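Local structure of isocitrate dehydrogenase [NAD] subunit 2, mitochondrial (Saccharomyces cerevisiae, 3BLX) at residues 274-278 with 304-308; 291-295 with 334-338. The protein catalyses the NAD-dependent oxidative decarboxylation of isocitrate to 2-oxoglutarate in the citric acid cycle, as part of an octamer with IDH1, and also binds mitochondrial mRNA leaders. One frame throughout, in Å; residues are numbered along the deposited sequence.

From the N terminus the chain runs through 274-278, 291-295, 304-308 and 334-338, and these segments alternate between the two contacts, which therefore cross rather than nest. Interaction 1 closes a loop of 25 residues, bringing helix 296-309 back over strand 275-279 of the mixed sheet. Interaction 2 closes one of 38 residues, most of them helical, joining the loop before helix 296-309 to the loop before helix 343-352. That helix connects them: 291-295 leads into its start and 304-308 lies near its end. The contacts do not touch; their centres lie 24 Å apart and their nearest atoms about 9 Å.

Interaction 1: residues 274-278 with 304-308; sequences ISIFE and MMLNH
Met304 meets the Phe277 ring at its CD1 side, where Met304 CB lies 3.8 Å from Phe277 CD1. The backbone of Met304 also approaches: its O is 3.6 Å from Phe277 CE1, obliquely to the ring. Met305 supplies the cover over one face: its CA stands 3.7 Å from the Phe277 ring centroid, 11° off the normal, which is a CH-pi contact. With CG anti to the backbone N (chi1 -174°), the Met305 chain runs on past the ring, CG lying 3.8 Å from Phe277 CD2. Its SD ends 5.3 Å from the Phe277 centroid in an oblique Met-aromatic contact, and the Met305 side chain also touches Val82 and Leu84 of strand 82-85. One turn further along, His308 puts ND1 at the Phe277 edge, 3.6 Å from CZ; the two rings are inclined at 44°. His308 CE1 reaches Ser275, 3.5 Å from both its CB and OG, while NE2 is hydrogen-bonded to Gly9 O. Strand 275-278 and helix 304-308 run nearly antiparallel, with axes 9.3 Å apart. Helix 296-309 thus lies against strand 275-279 of the mixed sheet in this isocitrate/isopropylmalate dehydrogenase fold, with Phe277 filling the interface between them.

Interaction 2: residues 291-295 with 334-338; sequences DKANP and TGDLA
The amide of Asn294 and the carboxylate of Asp336 are the flat groups that meet, their planes 45° apart. Over one face of the amide stands the Thr334 hydroxyl, OG1 lying 3.7 Å from Asn294 CG. At the nitrogen edge, Asn294 ND2 donates to Asp336 OD2 over 2.8 Å; the N-H...O angle of 170° makes the bond nearly straight. OD2 lies in the amide plane and receives the hydrogen on its syn lone pair, the side of OD1. Beyond the same edge comes Leu337, whose CD1 is 4.0 Å from Asn294 ND2. The other carboxylate oxygen, Asp336 OD1, leans on the aliphatic base of Asn294, 3.6 Å from its CB. With CG between the backbone N and the carbonyl carbon (chi1 43°), the Asp336 carboxylate is placed within reach of Asn294 ND2. The methyl CG2 of Thr334 lies beside the carbonyl oxygens of Lys292 and Ala293. A backbone bond from Leu337 N to Thr334 O, 2.9 Å long, closes a beta turn that presents Asp336. With ND2 held by the acid, the rotation of the amide is fixed from both ends, since Asn294 OD1 bonds Thr296 OG1. The Asn294 side chain also caps a backbone N just past Pro295, at the entry to helix 296-309. The contact is thus a helix-capping asparagine pinned by an acid from a second loop; in relatives of this dehydrogenase family, the loop ending in this Asn-Pro pair lines the adenosine side of the coenzyme pocket, consistent with a similar place here.

Interaction 1: residues 274-278 with 304-308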
loop_
_atom_site.group_PDB
_atom_site.type_symbol
_atom_site.label_atom_id
_atom_site.label_comp_id
_atom_site.label_asym_id
_atom_site.label_seq_id
_atom_site.Cartn_x
_atom_site.Cartn_y
_atom_site.Cartn_z
ATOM N N ILE B 274 34.859 37.256 23.187
ATOM C CA ILE B 274 33.671 37.997 22.745
ATOM C C ILE B 274 32.462 37.677 23.625
ATOM O O ILE B 274 32.392 36.603 24.214
ATOM C CB ILE B 274 33.300 37.702 21.256
ATOM C CG1 ILE B 274 34.484 37.936 20.310
ATOM C CG2 ILE B 274 32.138 38.546 20.811
ATOM C CD1 ILE B 274 35.228 36.659 19.928
ATOM N N SER B 275 31.521 38.612 23.722
ATOM C CA SER B 275 30.266 38.388 24.440
ATOM C C SER B 275 29.148 39.209 23.830
ATOM O O SER B 275 29.269 40.413 23.666
ATOM C CB SER B 275 30.404 38.739 25.925
ATOM O OG SER B 275 31.171 37.775 26.617
ATOM N N ILE B 276 28.043 38.559 23.518
ATOM C CA ILE B 276 26.940 39.214 22.847
ATOM C C ILE B 276 25.751 39.260 23.777
ATOM O O ILE B 276 25.515 38.317 24.507
ATOM C CB ILE B 276 26.590 38.453 21.581
ATOM C CG1 ILE B 276 27.802 38.455 20.647
ATOM C CG2 ILE B 276 25.373 39.040 20.926
ATOM C CD1 ILE B 276 27.523 37.924 19.268
ATOM N N PHE B 277 25.014 40.365 23.764
ATOM C CA PHE B 277 23.931 40.588 24.710
ATOM C C PHE B 277 22.693 40.907 23.944
ATOM O O PHE B 277 22.738 41.705 23.025
ATOM C CB PHE B 277 24.286 41.745 25.646
ATOM C CG PHE B 277 25.497 41.479 26.480
ATOM C CD1 PHE B 277 25.372 41.086 27.810
ATOM C CD2 PHE B 277 26.771 41.572 25.927
ATOM C CE1 PHE B 277 26.507 40.821 28.592
ATOM C CE2 PHE B 277 27.923 41.304 26.700
ATOM C CZ PHE B 277 27.788 40.936 28.034
ATOM N N GLU B 278 21.582 40.284 24.305
ATOM C CA GLU B 278 20.383 40.384 23.488
ATOM C C GLU B 278 19.126 40.172 24.280
ATOM O O GLU B 278 19.135 39.498 25.302
ATOM C CB GLU B 278 20.427 39.352 22.358
ATOM C CG GLU B 278 20.709 37.912 22.786
ATOM C CD GLU B 278 20.594 36.878 21.634
ATOM O OE1 GLU B 278 19.900 37.137 20.623
ATOM O OE2 GLU B 278 21.198 35.785 21.748
ATOM N N MET B 304 23.464 44.486 31.554
ATOM C CA MET B 304 24.334 43.322 31.659
ATOM C C MET B 304 25.640 43.541 30.911
ATOM O O MET B 304 26.699 43.093 31.348
ATOM C CB MET B 304 23.651 42.070 31.109
ATOM C CG MET B 304 22.412 41.610 31.852
ATOM S SD MET B 304 21.779 40.019 31.217
ATOM C CE MET B 304 23.006 38.925 31.918
ATOM N N MET B 305 25.551 44.219 29.772
ATOM C CA MET B 305 26.722 44.531 28.959
ATOM C C MET B 305 27.646 45.535 29.671
ATOM O O MET B 305 28.860 45.320 29.776
ATOM C CB MET B 305 26.290 45.059 27.597
ATOM C CG MET B 305 27.437 45.260 26.637
ATOM S SD MET B 305 26.954 46.051 25.113
ATOM C CE MET B 305 26.114 47.530 25.711
ATOM N N LEU B 306 27.068 46.628 30.166
ATOM C CA LEU B 306 27.818 47.605 30.958
ATOM C C LEU B 306 28.586 46.887 32.062
ATOM O O LEU B 306 29.814 46.937 32.111
ATOM C CB LEU B 306 26.871 48.660 31.545
ATOM C CG LEU B 306 26.652 50.001 30.809
ATOM C CD1 LEU B 306 27.147 49.998 29.374
ATOM C CD2 LEU B 306 25.187 50.435 30.880
ATOM N N ASN B 307 27.850 46.197 32.927
ATOM C CA ASN B 307 28.448 45.415 34.007
ATOM C C ASN B 307 29.547 44.466 33.548
ATOM O O ASN B 307 30.433 44.129 34.313
ATOM C CB ASN B 307 27.384 44.621 34.766
ATOM C CG ASN B 307 26.640 45.463 35.779
ATOM O OD1 ASN B 307 27.247 46.242 36.515
ATOM N ND2 ASN B 307 25.319 45.313 35.826
ATOM N N HIS B 308 29.488 44.018 32.308
ATOM C CA HIS B 308 30.490 43.078 31.829
ATOM C C HIS B 308 31.739 43.858 31.420
ATOM O O HIS B 308 32.858 43.311 31.373
ATOM C CB HIS B 308 29.919 42.221 30.683
ATOM C CG HIS B 308 30.933 41.351 30.001
ATOM N ND1 HIS B 308 31.269 41.502 28.673
ATOM C CD2 HIS B 308 31.684 40.326 30.460
ATOM C CE1 HIS B 308 32.183 40.609 28.339
ATOM N NE2 HIS B 308 32.453 39.882 29.408
#

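Interaction 2: residues 291-295 with 334-338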
loop_
_atom_site.group_PDB
_atom_site.type_symbol
_atom_site.label_atom_id
_atom_site.label_comp_id
_atom_site.label_asym_id
_atom_site.label_seq_id
_atom_site.Cartn_x
_atom_site.Cartn_y
_atom_site.Cartn_z
ATOM N N ASP B 291 5.347 52.148 16.650
ATOM C CA ASP B 291 5.875 52.725 17.889
ATOM C C ASP B 291 5.333 52.093 19.184
ATOM O O ASP B 291 5.245 52.753 20.219
ATOM C CB ASP B 291 5.621 54.231 17.915
ATOM C CG ASP B 291 6.768 55.007 18.544
ATOM O OD1 ASP B 291 6.538 55.710 19.553
ATOM O OD2 ASP B 291 7.908 54.905 18.028
ATOM N N LYS B 292 4.979 50.817 19.135
ATOM C CA LYS B 292 4.412 50.166 20.298
ATOM C C LYS B 292 5.425 49.252 21.003
ATOM O O LYS B 292 5.111 48.671 22.041
ATOM C CB LYS B 292 3.153 49.388 19.911
ATOM C CG LYS B 292 2.057 50.212 19.250
ATOM C CD LYS B 292 0.740 49.422 19.218
ATOM C CE LYS B 292 -0.246 49.951 18.184
ATOM N NZ LYS B 292 -1.441 49.049 18.031
ATOM N N ALA B 293 6.635 49.147 20.450
ATOM C CA ALA B 293 7.649 48.205 20.945
ATOM C C ALA B 293 8.044 48.476 22.386
ATOM O O ALA B 293 7.913 49.589 22.858
ATOM C CB ALA B 293 8.880 48.241 20.066
ATOM N N ASN B 294 8.544 47.457 23.077
ATOM C CA ASN B 294 8.998 47.626 24.449
ATOM C C ASN B 294 10.490 47.352 24.621
ATOM O O ASN B 294 10.919 46.202 24.610
ATOM C CB ASN B 294 8.171 46.753 25.388
ATOM C CG ASN B 294 8.523 46.974 26.847
ATOM O OD1 ASN B 294 9.512 47.627 27.164
ATOM N ND2 ASN B 294 7.715 46.420 27.743
ATOM N N PRO B 295 11.281 48.412 24.816
ATOM C CA PRO B 295 12.747 48.386 24.848
ATOM C C PRO B 295 13.353 47.910 26.167
ATOM O O PRO B 295 14.589 47.886 26.300
ATOM C CB PRO B 295 13.127 49.856 24.657
ATOM C CG PRO B 295 11.863 50.611 24.593
ATOM C CD PRO B 295 10.767 49.758 25.066
ATOM N N THR B 334 3.727 49.790 28.478
ATOM C CA THR B 334 3.450 49.712 27.054
ATOM C C THR B 334 2.313 48.725 26.855
ATOM O O THR B 334 1.904 48.065 27.792
ATOM C CB THR B 334 4.655 49.221 26.252
ATOM O OG1 THR B 334 5.872 49.596 26.905
ATOM C CG2 THR B 334 4.626 49.816 24.853
ATOM N N GLY B 335 1.813 48.607 25.631
ATOM C CA GLY B 335 0.648 47.780 25.350
ATOM C C GLY B 335 0.703 46.361 25.893
ATOM O O GLY B 335 -0.327 45.768 26.235
ATOM N N ASP B 336 1.911 45.818 25.968
ATOM C CA ASP B 336 2.128 44.449 26.428
ATOM C C ASP B 336 1.891 44.292 27.937
ATOM O O ASP B 336 1.368 43.266 28.395
ATOM C CB ASP B 336 3.541 43.973 26.043
ATOM C CG ASP B 336 4.616 45.033 26.298
ATOM O OD1 ASP B 336 4.630 46.070 25.595
ATOM O OD2 ASP B 336 5.468 44.821 27.188
ATOM N N LEU B 337 2.275 45.319 28.693
ATOM C CA LEU B 337 2.108 45.333 30.142
ATOM C C LEU B 337 0.824 46.053 30.577
ATOM O O LEU B 337 0.798 46.709 31.631
ATOM C CB LEU B 337 3.307 46.020 30.797
ATOM C CG LEU B 337 4.699 45.565 30.379
ATOM C CD1 LEU B 337 5.745 46.333 31.174
ATOM C CD2 LEU B 337 4.862 44.064 30.554
ATOM N N ALA B 338 -0.233 45.926 29.768
ATOM C CA ALA B 338 -1.478 46.673 29.988
ATOM C C ALA B 338 -1.183 48.128 30.364
ATOM O O ALA B 338 -1.636 48.627 31.394
ATOM C CB ALA B 338 -2.333 46.003 31.054
#